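PDB 4ZY8: protein LST4 from Kluyveromyces lactis, which is probably involved in extracellular amino acid uptake and probably required for protein trafficking from the Golgi to the plasma membrane, and is represented here by its longin domain. Local coordinates for residues A[12-17]-A[99-104]. Numbering follows the deposited sequence.
Sequences RLIISQ and SCCVTD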
loop_
_atom_site.group_PDB
_atom_site.type_symbol
_atom_site.label_atom_id
_atom_site.label_comp_id
_atom_site.label_asym_id
_atom_site.label_seq_id
_atom_site.Cartn_x
_atom_site.Cartn_y
_atom_site.Cartn_z
ATOM N N ARG A 12 3.274 -7.482 5.833
ATOM C CA ARG A 12 2.417 -7.939 4.759
ATOM C C ARG A 12 2.138 -6.774 3.812
ATOM O O ARG A 12 1.627 -5.730 4.225
ATOM C CB ARG A 12 1.118 -8.516 5.323
ATOM C CG ARG A 12 0.138 -9.012 4.273
ATOM C CD ARG A 12 -1.138 -9.571 4.918
ATOM N NE ARG A 12 -2.086 -10.046 3.907
ATOM C CZ ARG A 12 -3.329 -10.443 4.171
ATOM N NH1 ARG A 12 -3.788 -10.411 5.413
ATOM N NH2 ARG A 12 -4.118 -10.862 3.190
ATOM N N LEU A 13 2.465 -6.964 2.540
ATOM C CA LEU A 13 2.276 -5.918 1.545
ATOM C C LEU A 13 1.103 -6.269 0.638
ATOM O O LEU A 13 1.100 -7.326 -0.005
ATOM C CB LEU A 13 3.555 -5.737 0.711
ATOM C CG LEU A 13 3.496 -4.780 -0.484
ATOM C CD1 LEU A 13 3.278 -3.319 -0.021
ATOM C CD2 LEU A 13 4.735 -4.892 -1.371
ATOM N N ILE A 14 0.108 -5.417 0.580
ATOM C CA ILE A 14 -0.983 -5.569 -0.339
ATOM C C ILE A 14 -1.068 -4.444 -1.349
ATOM O O ILE A 14 -1.167 -3.326 -0.983
ATOM C CB ILE A 14 -2.295 -5.622 0.418
ATOM C CG1 ILE A 14 -2.233 -6.714 1.439
ATOM C CG2 ILE A 14 -3.437 -5.903 -0.507
ATOM C CD1 ILE A 14 -2.453 -6.188 2.819
ATOM N N ILE A 15 -1.045 -4.766 -2.628
ATOM C CA ILE A 15 -1.329 -3.778 -3.657
ATOM C C ILE A 15 -2.715 -4.123 -4.172
ATOM O O ILE A 15 -2.946 -5.247 -4.605
ATOM C CB ILE A 15 -0.289 -3.800 -4.789
ATOM C CG1 ILE A 15 1.113 -3.522 -4.231
ATOM C CG2 ILE A 15 -0.657 -2.795 -5.880
ATOM C CD1 ILE A 15 2.210 -3.698 -5.267
ATOM N N SER A 16 -3.640 -3.172 -4.100
ATOM C CA SER A 16 -5.005 -3.424 -4.547
ATOM C C SER A 16 -5.555 -2.215 -5.267
ATOM O O SER A 16 -4.976 -1.114 -5.179
ATOM C CB SER A 16 -5.904 -3.791 -3.368
ATOM O OG SER A 16 -5.892 -2.793 -2.350
ATOM N N GLN A 17 -6.669 -2.408 -5.978
ATOM C CA GLN A 17 -7.349 -1.280 -6.623
ATOM C C GLN A 17 -8.880 -1.403 -6.763
ATOM O O GLN A 17 -9.419 -2.510 -6.732
ATOM C CB GLN A 17 -6.706 -1.050 -7.993
ATOM C CG GLN A 17 -6.922 -2.151 -8.985
ATOM C CD GLN A 17 -6.399 -1.792 -10.365
ATOM O OE1 GLN A 17 -5.588 -2.518 -10.937
ATOM N NE2 GLN A 17 -6.879 -0.681 -10.918
ATOM N N SER A 99 -0.662 -0.888 0.498
ATOM C CA SER A 99 -0.882 -0.993 1.947
ATOM C C SER A 99 0.075 -1.969 2.608
ATOM O O SER A 99 0.370 -3.037 2.068
ATOM C CB SER A 99 -2.321 -1.442 2.257
ATOM O OG SER A 99 -3.299 -0.617 1.656
ATOM N N CYS A 100 0.476 -1.665 3.830
ATOM C CA CYS A 100 1.424 -2.516 4.507
ATOM C C CYS A 100 1.038 -2.743 5.966
ATOM O O CYS A 100 0.726 -1.791 6.679
ATOM C CB CYS A 100 2.829 -1.914 4.410
ATOM S SG CYS A 100 4.152 -2.992 5.060
ATOM N N CYS A 101 1.036 -4.008 6.392
ATOM C CA CYS A 101 0.818 -4.353 7.800
ATOM C C CYS A 101 2.149 -4.607 8.492
ATOM O O CYS A 101 2.975 -5.355 7.981
ATOM C CB CYS A 101 -0.059 -5.604 7.949
ATOM S SG CYS A 101 -1.572 -5.616 6.984
ATOM N N VAL A 102 2.331 -4.026 9.655
ATOM C CA VAL A 102 3.438 -4.326 10.530
ATOM C C VAL A 102 2.953 -4.397 11.978
ATOM O O VAL A 102 1.876 -3.973 12.284
ATOM C CB VAL A 102 4.565 -3.278 10.429
ATOM C CG1 VAL A 102 5.276 -3.368 9.107
ATOM C CG2 VAL A 102 4.037 -1.881 10.648
ATOM N N THR A 103 3.784 -4.921 12.857
ATOM C CA THR A 103 3.497 -4.970 14.283
ATOM C C THR A 103 3.276 -3.569 14.853
ATOM O O THR A 103 4.002 -2.641 14.493
ATOM C CB THR A 103 4.663 -5.623 15.036
ATOM O OG1 THR A 103 4.990 -6.877 14.418
ATOM C CG2 THR A 103 4.302 -5.832 16.493
ATOM N N ASP A 104 2.303 -3.426 15.721
ATOM C CA ASP A 104 1.965 -2.125 16.208
ATOM C C ASP A 104 3.075 -1.442 16.994
ATOM O O ASP A 104 3.040 -0.265 17.190
ATOM C CB ASP A 104 0.647 -2.137 16.965
ATOM C CG ASP A 104 0.687 -2.982 18.194
ATOM O OD1 ASP A 104 1.753 -3.423 18.604
ATOM O OD2 ASP A 104 -0.365 -3.200 18.770
HETATM O O HOH W 1 -3.704 -2.178 -0.574
#
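Arg-12, Leu-13 and Ile-14 pair with Cys-101, Cys-100 and Ser-99 as antiparallel neighbours in the middle of the longin domain's five-stranded sheet, where strand 12-17 lies between strands 29-35 and 95-103. Two hydrogen-bonded pairs flank a non-hydrogen-bonded one. Arg-12 and Cys-101 exchange both backbone bonds, Arg-12 N to Cys-101 O at 3.0 Å and Cys-101 N to Arg-12 O at 2.8 Å; Ile-14 and Ser-99 do the same, with nearly straight N-H...O angles of 167° and 169°. In the non-hydrogen-bonded pair between, a CA-H...O contact joins Cys-100 CA to Arg-12 O at 3.2 Å.

Side chains alternate across the sheet. Leu-13 and Cys-100 share one face, Leu-13 CD1 3.6 Å from Ser-99 O and Cys-100 SG 3.8 Å from Arg-12 O. On the other, Arg-12 CB and Cys-101 CB meet at 4.1 Å, and Ile-14 CD1 lies loosely against Cys-101 SG at 4.3 Å; Arg-12 and Ile-14 pack on Leu-50 of helix 47-55, Ser-99 on Ile-54. With CG anti to the backbone N (chi1 179°), Arg-12 runs fully extended away from Cys-101, taking its guanidinium to Asp-33 (salt bridge) and Ile-45 O. Ser-99 OG hydrogen-bonds Thr-83 OG1 on strand 79-87. A water bridges the two strands, hydrogen-bonding Ser-16 OG and Ser-99 OG and donating to Ile-14 O at 2.8 Å.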